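Local coordinates for omega transaminase (PDB 5LH9), which probably catalyses the pyridoxal-phosphate-dependent transfer of an amino group from donors such as beta-alanine to a keto acid such as pyruvate, at residues Leu151-Gly156 / Asp188-Tyr193; Leu228-Val233 / Asp245-Leu250; Gly238-Pro243 / Glu380-Gly385; Leu261-Val266 / Leu277-Trp282. One frame throughout, in Å; residues are numbered along the deposited sequence.

Overall arrangement
Interactions 1, 2 and 4 all rest on the seven-stranded, mainly parallel sheet of the cofactor-binding domain, where strands 149-153, 225-230 and 260-264 lie side by side. Interaction 3 instead joins the loop after strand 225-230 to strand 378-384 of the second sheet. The contacts around residues 228-233 and 261-266 are fully buried and both touch PLP; 151-156 with 188-193 is largely buried, while 238-243 with 380-385 is only partly so. Their chemistry differs accordingly. Apolar packing and one water make interaction 2, van der Waals contacts interaction 1, an arginine gripping backbone carbonyls interaction 3, and a carboxylate taking up amides at a helix start interaction 4.

Interaction 1. Residues Leu151-Gly156 / Asp188-Tyr193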
# COMPACT_ATOMS: atom_id res chain seq x y z
N LEU D 151 -10.73 -8.60 7.07
CA LEU D 151 -12.10 -8.13 7.02
C LEU D 151 -12.53 -7.65 8.40
O LEU D 151 -12.07 -8.18 9.42
CB LEU D 151 -13.04 -9.25 6.54
CG LEU D 151 -12.62 -9.99 5.27
CD1 LEU D 151 -13.57 -11.15 4.99
CD2 LEU D 151 -12.56 -9.03 4.09
N SER D 152 -13.39 -6.64 8.42
CA SER D 152 -13.90 -6.10 9.67
C SER D 152 -15.21 -5.38 9.37
O SER D 152 -15.65 -5.34 8.22
CB SER D 152 -12.87 -5.17 10.33
OG SER D 152 -12.57 -4.06 9.50
N LEU D 153 -15.83 -4.84 10.41
CA LEU D 153 -17.16 -4.27 10.33
C LEU D 153 -17.13 -2.75 10.45
O LEU D 153 -16.35 -2.19 11.22
CB LEU D 153 -18.06 -4.82 11.44
CG LEU D 153 -18.19 -6.33 11.56
CD1 LEU D 153 -19.21 -6.67 12.65
CD2 LEU D 153 -18.58 -6.97 10.24
N ARG D 154 -18.03 -2.11 9.71
CA ARG D 154 -18.32 -0.70 9.96
C ARG D 154 -18.66 -0.50 11.43
O ARG D 154 -19.26 -1.36 12.07
CB ARG D 154 -19.48 -0.23 9.08
CG ARG D 154 -19.13 -0.07 7.62
CD ARG D 154 -18.22 1.12 7.40
NE ARG D 154 -18.85 2.37 7.81
CZ ARG D 154 -19.67 3.10 7.04
NH1 ARG D 154 -19.96 2.70 5.81
NH2 ARG D 154 -20.19 4.23 7.51
N ASN D 155 -18.26 0.65 11.96
CA ASN D 155 -18.41 1.02 13.37
C ASN D 155 -17.58 0.15 14.30
O ASN D 155 -17.67 0.33 15.52
CB ASN D 155 -19.88 0.98 13.83
CG ASN D 155 -20.69 2.14 13.29
OD1 ASN D 155 -20.94 2.22 12.09
ND2 ASN D 155 -21.10 3.05 14.17
N GLY D 156 -16.79 -0.78 13.79
CA GLY D 156 -15.89 -1.53 14.65
C GLY D 156 -14.75 -0.66 15.14
O GLY D 156 -14.25 0.22 14.43
N ASP D 188 -20.70 -3.91 6.22
CA ASP D 188 -21.70 -3.21 7.00
C ASP D 188 -21.99 -3.98 8.28
O ASP D 188 -21.94 -5.22 8.32
CB ASP D 188 -22.98 -3.02 6.20
CG ASP D 188 -22.85 -1.95 5.14
OD1 ASP D 188 -22.77 -0.76 5.50
OD2 ASP D 188 -22.82 -2.31 3.94
N THR D 189 -22.28 -3.27 9.31
CA THR D 189 -22.54 -3.91 10.58
C THR D 189 -24.02 -4.23 10.73
O THR D 189 -24.88 -3.46 10.28
CB THR D 189 -22.10 -3.02 11.75
OG1 THR D 189 -22.50 -3.64 12.98
CG2 THR D 189 -22.72 -1.63 11.67
N PRO D 190 -24.36 -5.40 11.41
CA PRO D 190 -25.77 -5.75 11.64
C PRO D 190 -26.37 -4.90 12.75
O PRO D 190 -26.68 -5.36 13.86
CB PRO D 190 -25.69 -7.24 11.98
CG PRO D 190 -24.38 -7.36 12.68
CD PRO D 190 -23.45 -6.41 11.98
N TRP D 191 -26.57 -3.63 12.42
CA TRP D 191 -27.02 -2.60 13.35
C TRP D 191 -28.50 -2.34 13.07
O TRP D 191 -28.84 -1.66 12.09
CB TRP D 191 -26.20 -1.34 13.16
CG TRP D 191 -26.50 -0.21 14.10
CD1 TRP D 191 -27.33 -0.22 15.19
CD2 TRP D 191 -25.95 1.11 14.04
NE1 TRP D 191 -27.33 1.01 15.80
CE2 TRP D 191 -26.50 1.85 15.11
CE3 TRP D 191 -25.06 1.75 13.17
CZ2 TRP D 191 -26.17 3.18 15.34
CZ3 TRP D 191 -24.74 3.07 13.40
CH2 TRP D 191 -25.29 3.78 14.47
N LEU D 192 -29.36 -2.84 13.95
CA LEU D 192 -30.80 -2.78 13.69
C LEU D 192 -31.27 -1.35 13.48
O LEU D 192 -32.06 -1.08 12.56
CB LEU D 192 -31.55 -3.43 14.85
CG LEU D 192 -31.37 -4.94 14.99
CD1 LEU D 192 -31.79 -5.42 16.38
CD2 LEU D 192 -32.19 -5.66 13.92
N TYR D 193 -30.78 -0.41 14.29
CA TYR D 193 -31.33 0.94 14.25
C TYR D 193 -30.90 1.69 13.00
O TYR D 193 -31.64 2.57 12.53
CB TYR D 193 -30.91 1.71 15.51
CG TYR D 193 -31.67 3.01 15.71
CD1 TYR D 193 -33.03 3.01 15.98
CD2 TYR D 193 -31.02 4.23 15.65
CE1 TYR D 193 -33.73 4.19 16.17
CE2 TYR D 193 -31.71 5.42 15.84
CZ TYR D 193 -33.06 5.39 16.10
OH TYR D 193 -33.75 6.57 16.29
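The carbonyl oxygen R154 O lies against the side chain of T189, 3.3 Å from T189 CB and 3.5 Å from T189 CG2, and accepts a hydrogen bond from Q234 NE2. The other end of that amide, Q234 OE1, is bonded to T189 OG1, so one glutamine ties the two segments together although no direct hydrogen bond crosses between them. With T189 OG1 anti to its backbone nitrogen (chi1 174°), the hydroxyl turns to Q234 while CG2 stays against R154 O. L153-G156 form a type II turn, closed by G156 N to L153 O at 3.0 Å, which presents N155 to W191. The N155 amide crosses the indole with planes 66° apart, ND2 being 3.7 Å from W191 CZ3 while donating to G237 O. R154 NH1 and D188 OD1 are 4.5 Å apart, close enough for a probable charge attraction but with no N-H pointing at the oxygen; D188 OD2 is held by Q212. P190, centre of an inverse gamma turn, rests CD against L153 CD1 at 4.3 Å. Strand 149-153 runs between strands 225-230 and 184-187, helix 202-220 packs on P190 through C209, and L219 of the second subunit packs on R154.

Interaction 2. Residues Leu228-Val233 / Asp245-Leu250; sequences LIAEPV and DYWPRL. With PLP (pyridoxal-5'-phosphate), chain H.
L228, on strand 225-230, opens the contact with L250 of helix 246-257: its CD1 is 4.2 Å from L250 CD2, and the two leucines cross at about a right angle. With CG anti to the backbone nitrogen (chi1 -178°), L228 extends toward the helix. I229 faces the opposite way, and A230 again turns to the helix, its CB 3.6 Å from W247 CZ2 and also touching L250 CD1. The carbonyl oxygen of A230 sits at the rim of the indole, 3.4 Å from W247 CH2. Strand 225-230, helix 246-257 and the parallel strand 260-264 form a beta-alpha-beta crossover; within it, the axes of strand 228-230 and helix 246-250 run nearly antiparallel, 163° apart in direction and 11.5 Å away at closest approach. E231 points away from the helix, and its extended chain reaches the cofactor, OE1 lying 3.2 Å from the PLP methyl carbon C2A; Y157 N and G235 N hold the two carboxylate oxygens. Its backbone still serves the tryptophan: one water donates to E231 O at 2.7 Å and accepts from W247 NE1 at 3.1 Å, satisfying a buried indole N-H. P232 then lies over one face of the W247 ring, with CA 3.0 Å above the plane and offset toward the rim, while L250 CD1 sits over the centre of the opposite face. P232 O accepts from W282 NE1, and the W282 ring in turn stacks with W247.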
# COMPACT_ATOMS: atom_id res chain seq x y z
N LEU D 228 -10.96 -12.42 9.85
CA LEU D 228 -12.00 -11.44 10.11
C LEU D 228 -12.01 -11.13 11.59
O LEU D 228 -11.91 -12.04 12.42
CB LEU D 228 -13.37 -11.97 9.68
CG LEU D 228 -14.58 -11.04 9.84
CD1 LEU D 228 -15.64 -11.40 8.83
CD2 LEU D 228 -15.18 -11.11 11.25
N ILE D 229 -12.11 -9.84 11.94
CA ILE D 229 -12.10 -9.39 13.33
C ILE D 229 -13.38 -8.63 13.61
O ILE D 229 -13.82 -7.81 12.80
CB ILE D 229 -10.86 -8.51 13.63
CG1 ILE D 229 -10.86 -8.11 15.12
CG2 ILE D 229 -10.84 -7.28 12.74
CD1 ILE D 229 -9.54 -7.48 15.59
N ALA D 230 -13.98 -8.89 14.78
CA ALA D 230 -15.24 -8.27 15.15
C ALA D 230 -15.39 -8.30 16.66
O ALA D 230 -14.81 -9.15 17.34
CB ALA D 230 -16.43 -8.96 14.48
N GLU D 231 -16.17 -7.33 17.18
CA GLU D 231 -16.54 -7.28 18.59
C GLU D 231 -17.86 -8.02 18.80
O GLU D 231 -18.82 -7.79 18.05
CB GLU D 231 -16.68 -5.84 19.05
CG GLU D 231 -15.45 -4.98 18.83
CD GLU D 231 -15.78 -3.51 18.72
OE1 GLU D 231 -15.96 -2.85 19.77
OE2 GLU D 231 -15.91 -3.03 17.57
N PRO D 232 -17.98 -8.91 19.79
CA PRO D 232 -19.28 -9.56 20.05
C PRO D 232 -20.40 -8.56 20.32
O PRO D 232 -21.56 -8.83 20.00
CB PRO D 232 -19.00 -10.44 21.27
CG PRO D 232 -17.54 -10.67 21.23
CD PRO D 232 -16.94 -9.42 20.71
N VAL D 233 -20.07 -7.43 20.94
CA VAL D 233 -20.92 -6.25 20.99
C VAL D 233 -20.01 -5.07 20.68
O VAL D 233 -18.98 -4.89 21.34
CB VAL D 233 -21.61 -6.06 22.35
CG1 VAL D 233 -22.48 -4.80 22.33
CG2 VAL D 233 -22.45 -7.26 22.68
N ASP D 245 -28.25 -14.52 15.92
CA ASP D 245 -27.73 -15.53 15.02
C ASP D 245 -26.61 -15.00 14.14
O ASP D 245 -26.09 -15.75 13.31
CB ASP D 245 -28.85 -16.10 14.14
CG ASP D 245 -29.47 -15.06 13.24
OD1 ASP D 245 -29.34 -13.86 13.54
OD2 ASP D 245 -30.10 -15.46 12.23
N TYR D 246 -26.19 -13.75 14.34
CA TYR D 246 -25.17 -13.18 13.47
C TYR D 246 -23.81 -13.82 13.73
O TYR D 246 -23.14 -14.27 12.80
CB TYR D 246 -25.09 -11.67 13.66
CG TYR D 246 -23.99 -11.01 12.86
CD1 TYR D 246 -24.12 -10.84 11.48
CD2 TYR D 246 -22.82 -10.57 13.46
CE1 TYR D 246 -23.12 -10.24 10.73
CE2 TYR D 246 -21.81 -9.98 12.72
CZ TYR D 246 -21.97 -9.82 11.35
OH TYR D 246 -20.98 -9.22 10.61
N TRP D 247 -23.40 -13.88 15.00
CA TRP D 247 -22.08 -14.42 15.30
C TRP D 247 -22.00 -15.90 14.97
O TRP D 247 -20.98 -16.35 14.44
CB TRP D 247 -21.71 -14.16 16.76
CG TRP D 247 -20.93 -12.91 16.86
CD1 TRP D 247 -21.42 -11.64 16.80
CD2 TRP D 247 -19.51 -12.79 16.99
NE1 TRP D 247 -20.39 -10.73 16.89
CE2 TRP D 247 -19.20 -11.42 17.01
CE3 TRP D 247 -18.47 -13.72 17.09
CZ2 TRP D 247 -17.90 -10.95 17.13
CZ3 TRP D 247 -17.18 -13.25 17.22
CH2 TRP D 247 -16.91 -11.88 17.24
N PRO D 248 -23.03 -16.70 15.27
CA PRO D 248 -23.02 -18.09 14.77
C PRO D 248 -22.80 -18.17 13.27
O PRO D 248 -22.08 -19.05 12.79
CB PRO D 248 -24.40 -18.62 15.18
CG PRO D 248 -24.72 -17.86 16.41
CD PRO D 248 -24.14 -16.48 16.22
N ARG D 249 -23.41 -17.26 12.51
CA ARG D 249 -23.24 -17.26 11.07
C ARG D 249 -21.90 -16.67 10.63
O ARG D 249 -21.36 -17.08 9.60
CB ARG D 249 -24.41 -16.52 10.42
CG ARG D 249 -25.76 -17.23 10.62
CD ARG D 249 -26.62 -17.15 9.38
NE ARG D 249 -26.04 -17.89 8.27
CZ ARG D 249 -26.30 -17.65 6.98
NH1 ARG D 249 -27.15 -16.69 6.63
NH2 ARG D 249 -25.71 -18.38 6.04
N LEU D 250 -21.35 -15.73 11.40
CA LEU D 250 -19.96 -15.32 11.16
C LEU D 250 -19.03 -16.52 11.22
O LEU D 250 -18.18 -16.71 10.34
CB LEU D 250 -19.52 -14.28 12.20
CG LEU D 250 -19.73 -12.78 11.98
CD1 LEU D 250 -18.92 -12.03 13.03
CD2 LEU D 250 -19.34 -12.34 10.57
N1 PLP H . -10.59 -2.86 20.85
C2 PLP H . -11.73 -2.59 21.49
C2A PLP H . -13.06 -3.32 21.11
C3 PLP H . -11.76 -1.62 22.52
O3 PLP H . -12.96 -1.34 23.16
C4 PLP H . -10.62 -0.95 22.89
C4A PLP H . -10.75 0.13 24.10
C5 PLP H . -9.44 -1.23 22.25
C6 PLP H . -9.42 -2.19 21.22
C5A PLP H . -8.09 -0.51 22.59
O4P PLP H . -7.64 -0.77 23.89
P PLP H . -6.53 0.14 24.48
O1P PLP H . -7.09 1.51 24.59
O2P PLP H . -5.34 0.14 23.60
O3P PLP H . -6.13 -0.38 25.87
O HOH W 1 -20.82 -7.77 16.25

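Interaction 3. Residues Gly238-Pro243 / Glu380-Gly385; sequences GVIVPP and EVRGKG
V239 and I240 together stand opposite Q234 as a G1 beta bulge, which shapes the loop that R382 grips from strand 378-384, an outermost strand, within this chain, of the second sheet. R382 CG lies between the backbone nitrogen and the carbonyl carbon (chi1 52°), and the straight chain beyond it carries the guanidinium across to the bulge. R382 NE and NH2 both donate to the single oxygen G238 O, each at 2.9 Å, approaching side-on with the oxygen near the guanidinium plane. A further, weak bond runs from R382 NE to V239 O. On the same arginine, R382 NH1 makes a nearly straight salt bridge (166°) to the anti lone pair of E380 OE2 at 3.0 Å, and D391 on the neighbouring strand 387-392 is a second carboxylate partner. Beside this polar grip, V239 CG1 rests 4.0 Å from G383 CA, V241 CG2 meets the backbone at G383 C (3.6 Å), and V241 CG1 crosses the K384 chain at CD. A leucine in place of R382 would probably leave G238 O without either of these donors and E380 and D391 without their shared positive partner. Carbonyls at NE and NH2 and carboxylates at NH1 hold the buried guanidinium, probably limiting its rotation, and the two carboxylates probably balance its charge in this setting.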
# COMPACT_ATOMS: atom_id res chain seq x y z
N GLY D 238 -20.91 2.39 19.33
CA GLY D 238 -22.23 2.78 19.79
C GLY D 238 -23.04 1.71 20.49
O GLY D 238 -24.27 1.77 20.49
N VAL D 239 -22.36 0.72 21.09
CA VAL D 239 -23.03 -0.40 21.75
C VAL D 239 -24.03 -0.99 20.77
O VAL D 239 -25.25 -0.92 20.98
CB VAL D 239 -23.70 0.01 23.07
CG1 VAL D 239 -24.18 -1.23 23.84
CG2 VAL D 239 -22.74 0.80 23.93
N ILE D 240 -23.52 -1.55 19.68
CA ILE D 240 -24.36 -2.17 18.66
C ILE D 240 -24.43 -3.65 18.99
O ILE D 240 -23.45 -4.38 18.84
CB ILE D 240 -23.80 -1.94 17.25
CG1 ILE D 240 -23.81 -0.44 16.93
CG2 ILE D 240 -24.62 -2.70 16.21
CD1 ILE D 240 -23.00 -0.07 15.71
N VAL D 241 -25.60 -4.10 19.43
CA VAL D 241 -25.81 -5.49 19.81
C VAL D 241 -26.26 -6.23 18.56
O VAL D 241 -27.33 -5.91 18.01
CB VAL D 241 -26.86 -5.61 20.93
CG1 VAL D 241 -26.93 -7.04 21.43
CG2 VAL D 241 -26.53 -4.66 22.08
N PRO D 242 -25.49 -7.19 18.06
CA PRO D 242 -25.86 -7.85 16.81
C PRO D 242 -27.04 -8.77 17.02
O PRO D 242 -27.30 -9.21 18.15
CB PRO D 242 -24.59 -8.64 16.45
CG PRO D 242 -23.98 -8.96 17.77
CD PRO D 242 -24.23 -7.73 18.61
N PRO D 243 -27.75 -9.11 15.95
CA PRO D 243 -28.75 -10.18 16.05
C PRO D 243 -28.11 -11.43 16.63
O PRO D 243 -26.93 -11.71 16.43
CB PRO D 243 -29.18 -10.40 14.59
CG PRO D 243 -28.94 -9.07 13.95
CD PRO D 243 -27.71 -8.52 14.60
N GLU D 380 -33.31 5.62 20.49
CA GLU D 380 -33.53 4.33 21.14
C GLU D 380 -32.49 4.15 22.24
O GLU D 380 -31.50 4.88 22.32
CB GLU D 380 -33.47 3.15 20.15
CG GLU D 380 -32.07 2.75 19.69
CD GLU D 380 -32.04 1.36 19.06
OE1 GLU D 380 -33.11 0.74 18.90
OE2 GLU D 380 -30.93 0.90 18.73
N VAL D 381 -32.73 3.15 23.08
CA VAL D 381 -31.79 2.74 24.11
C VAL D 381 -31.55 1.25 23.94
O VAL D 381 -32.49 0.45 24.08
CB VAL D 381 -32.30 3.07 25.52
CG1 VAL D 381 -31.27 2.67 26.56
CG2 VAL D 381 -32.63 4.57 25.63
N ARG D 382 -30.30 0.87 23.68
CA ARG D 382 -29.94 -0.51 23.40
C ARG D 382 -28.77 -0.92 24.29
O ARG D 382 -28.04 -0.08 24.82
CB ARG D 382 -29.54 -0.69 21.93
CG ARG D 382 -28.48 0.32 21.50
CD ARG D 382 -27.98 0.09 20.09
NE ARG D 382 -26.98 1.09 19.73
CZ ARG D 382 -27.21 2.19 19.02
NH1 ARG D 382 -28.41 2.47 18.54
NH2 ARG D 382 -26.20 3.02 18.77
N GLY D 383 -28.61 -2.22 24.47
CA GLY D 383 -27.54 -2.70 25.32
C GLY D 383 -27.61 -4.19 25.52
O GLY D 383 -28.56 -4.86 25.10
N LYS D 384 -26.57 -4.70 26.17
CA LYS D 384 -26.49 -6.09 26.58
C LYS D 384 -25.57 -6.16 27.79
O LYS D 384 -24.44 -5.68 27.73
CB LYS D 384 -25.97 -6.98 25.45
CG LYS D 384 -25.96 -8.46 25.76
CD LYS D 384 -25.63 -9.27 24.52
CE LYS D 384 -25.47 -10.75 24.83
NZ LYS D 384 -26.71 -11.35 25.38
N GLY D 385 -26.07 -6.72 28.89
CA GLY D 385 -25.32 -6.61 30.12
C GLY D 385 -25.18 -5.15 30.51
O GLY D 385 -26.11 -4.36 30.35

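Interaction 4. Residues Leu261-Val266 / Leu277-Trp282. With PLP (pyridoxal-5'-phosphate), chain H.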
# COMPACT_ATOMS: atom_id res chain seq x y z
N LEU D 261 -11.26 -16.36 12.67
CA LEU D 261 -12.21 -15.47 13.33
C LEU D 261 -11.54 -14.90 14.57
O LEU D 261 -11.24 -15.64 15.52
CB LEU D 261 -13.50 -16.20 13.69
CG LEU D 261 -14.52 -15.39 14.49
CD1 LEU D 261 -14.86 -14.06 13.81
CD2 LEU D 261 -15.77 -16.22 14.70
N ILE D 262 -11.29 -13.60 14.56
CA ILE D 262 -10.71 -12.89 15.70
C ILE D 262 -11.84 -12.19 16.43
O ILE D 262 -12.48 -11.29 15.89
CB ILE D 262 -9.64 -11.87 15.26
CG1 ILE D 262 -8.55 -12.56 14.44
CG2 ILE D 262 -9.02 -11.18 16.50
CD1 ILE D 262 -7.59 -11.60 13.76
N ALA D 263 -12.08 -12.61 17.67
CA ALA D 263 -13.05 -11.96 18.53
C ALA D 263 -12.33 -10.88 19.33
O ALA D 263 -11.47 -11.19 20.17
CB ALA D 263 -13.73 -12.97 19.45
N ASP D 264 -12.64 -9.62 19.06
CA ASP D 264 -12.10 -8.52 19.84
C ASP D 264 -12.91 -8.43 21.12
O ASP D 264 -13.95 -7.77 21.19
CB ASP D 264 -12.13 -7.21 19.07
CG ASP D 264 -11.41 -6.10 19.79
OD1 ASP D 264 -11.20 -6.23 21.02
OD2 ASP D 264 -11.04 -5.11 19.13
N GLU D 265 -12.42 -9.11 22.16
CA GLU D 265 -13.09 -9.17 23.45
C GLU D 265 -12.50 -8.19 24.45
O GLU D 265 -12.53 -8.45 25.66
CB GLU D 265 -13.02 -10.59 24.00
CG GLU D 265 -13.67 -11.63 23.10
CD GLU D 265 -15.06 -12.03 23.55
OE1 GLU D 265 -15.62 -11.38 24.46
OE2 GLU D 265 -15.58 -13.02 23.00
N VAL D 266 -11.95 -7.08 23.98
CA VAL D 266 -11.33 -6.12 24.88
C VAL D 266 -12.36 -5.54 25.84
O VAL D 266 -12.08 -5.31 27.02
CB VAL D 266 -10.60 -5.03 24.07
CG1 VAL D 266 -10.23 -3.85 24.95
CG2 VAL D 266 -9.36 -5.63 23.40
N LEU D 277 -17.21 -14.48 28.02
CA LEU D 277 -16.86 -14.01 26.69
C LEU D 277 -18.13 -13.65 25.95
O LEU D 277 -19.11 -14.40 25.99
CB LEU D 277 -16.10 -15.07 25.89
CG LEU D 277 -14.66 -15.39 26.27
CD1 LEU D 277 -14.18 -16.57 25.43
CD2 LEU D 277 -13.75 -14.20 26.08
N GLY D 278 -18.10 -12.51 25.26
CA GLY D 278 -19.21 -12.16 24.39
C GLY D 278 -19.45 -13.21 23.32
O GLY D 278 -20.59 -13.55 23.01
N SER D 279 -18.36 -13.70 22.72
CA SER D 279 -18.48 -14.73 21.69
C SER D 279 -19.12 -15.99 22.26
O SER D 279 -20.01 -16.58 21.63
CB SER D 279 -17.11 -15.04 21.11
OG SER D 279 -16.21 -15.42 22.14
N ARG D 280 -18.68 -16.41 23.44
CA ARG D 280 -19.32 -17.54 24.10
C ARG D 280 -20.78 -17.23 24.37
O ARG D 280 -21.65 -18.10 24.21
CB ARG D 280 -18.59 -17.88 25.40
CG ARG D 280 -19.11 -19.14 26.09
CD ARG D 280 -18.48 -19.31 27.45
NE ARG D 280 -17.05 -19.59 27.37
CZ ARG D 280 -16.24 -19.66 28.42
NH1 ARG D 280 -16.71 -19.49 29.65
NH2 ARG D 280 -14.95 -19.92 28.25
N GLY D 281 -21.09 -15.98 24.72
CA GLY D 281 -22.47 -15.59 24.95
C GLY D 281 -23.35 -15.82 23.74
O GLY D 281 -24.55 -16.07 23.89
N TRP D 282 -22.79 -15.73 22.55
CA TRP D 282 -23.51 -16.05 21.32
C TRP D 282 -23.38 -17.51 20.92
O TRP D 282 -23.93 -17.90 19.89
CB TRP D 282 -23.01 -15.17 20.17
CG TRP D 282 -23.20 -13.68 20.37
CD1 TRP D 282 -22.24 -12.72 20.25
CD2 TRP D 282 -24.42 -13.00 20.70
NE1 TRP D 282 -22.79 -11.48 20.48
CE2 TRP D 282 -24.12 -11.63 20.76
CE3 TRP D 282 -25.73 -13.43 20.95
CZ2 TRP D 282 -25.09 -10.67 21.07
CZ3 TRP D 282 -26.68 -12.48 21.25
CH2 TRP D 282 -26.36 -11.12 21.31
N1 PLP H . -10.59 -2.86 20.85
C2 PLP H . -11.73 -2.59 21.49
C2A PLP H . -13.06 -3.32 21.11
C3 PLP H . -11.76 -1.62 22.52
O3 PLP H . -12.96 -1.34 23.16
C4 PLP H . -10.62 -0.95 22.89
C4A PLP H . -10.75 0.13 24.10
C5 PLP H . -9.44 -1.23 22.25
C6 PLP H . -9.42 -2.19 21.22
C5A PLP H . -8.09 -0.51 22.59
O4P PLP H . -7.64 -0.77 23.89
P PLP H . -6.53 0.14 24.48
O1P PLP H . -7.09 1.51 24.59
O2P PLP H . -5.34 0.14 23.60
O3P PLP H . -6.13 -0.38 25.87
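Both oxygens of E265 take up N-H groups at the start of helix 278-281, in a beta-alpha-beta unit with strands 260-264 and 288-291. E265 OE1 accepts from G278 N at 2.8 Å on its syn lone pair. E265 OE2 accepts twice from S279: from its backbone N at 2.9 Å, syn and 19° out of the carboxylate plane, and from its OG at 2.6 Å, nearly along the C-O axis. S279 OG stands between its backbone N and carbonyl carbon (chi1 56°), bringing both donors onto one oxygen. L277 CD2 packs on E265 CD at 3.6 Å, and T268 OG1 adds a bond to OE1. The helix start probably stabilises the negative charge. With a glutamine in place of E265 one oxygen becomes an NH2 group, which would probably leave G278 N or the S279 donors without an acceptor. The residues on either side of E265 in sequence meet the cofactor: V266 CG1 lies 3.6 Å from PLP C4, and D264, bonded to H158, is the aspartate expected in fold type I aminotransferases. D264 OD2 is 2.9 Å from PLP N1, while D264 OD1 closes an Asx turn by accepting from V266 N at 3.2 Å.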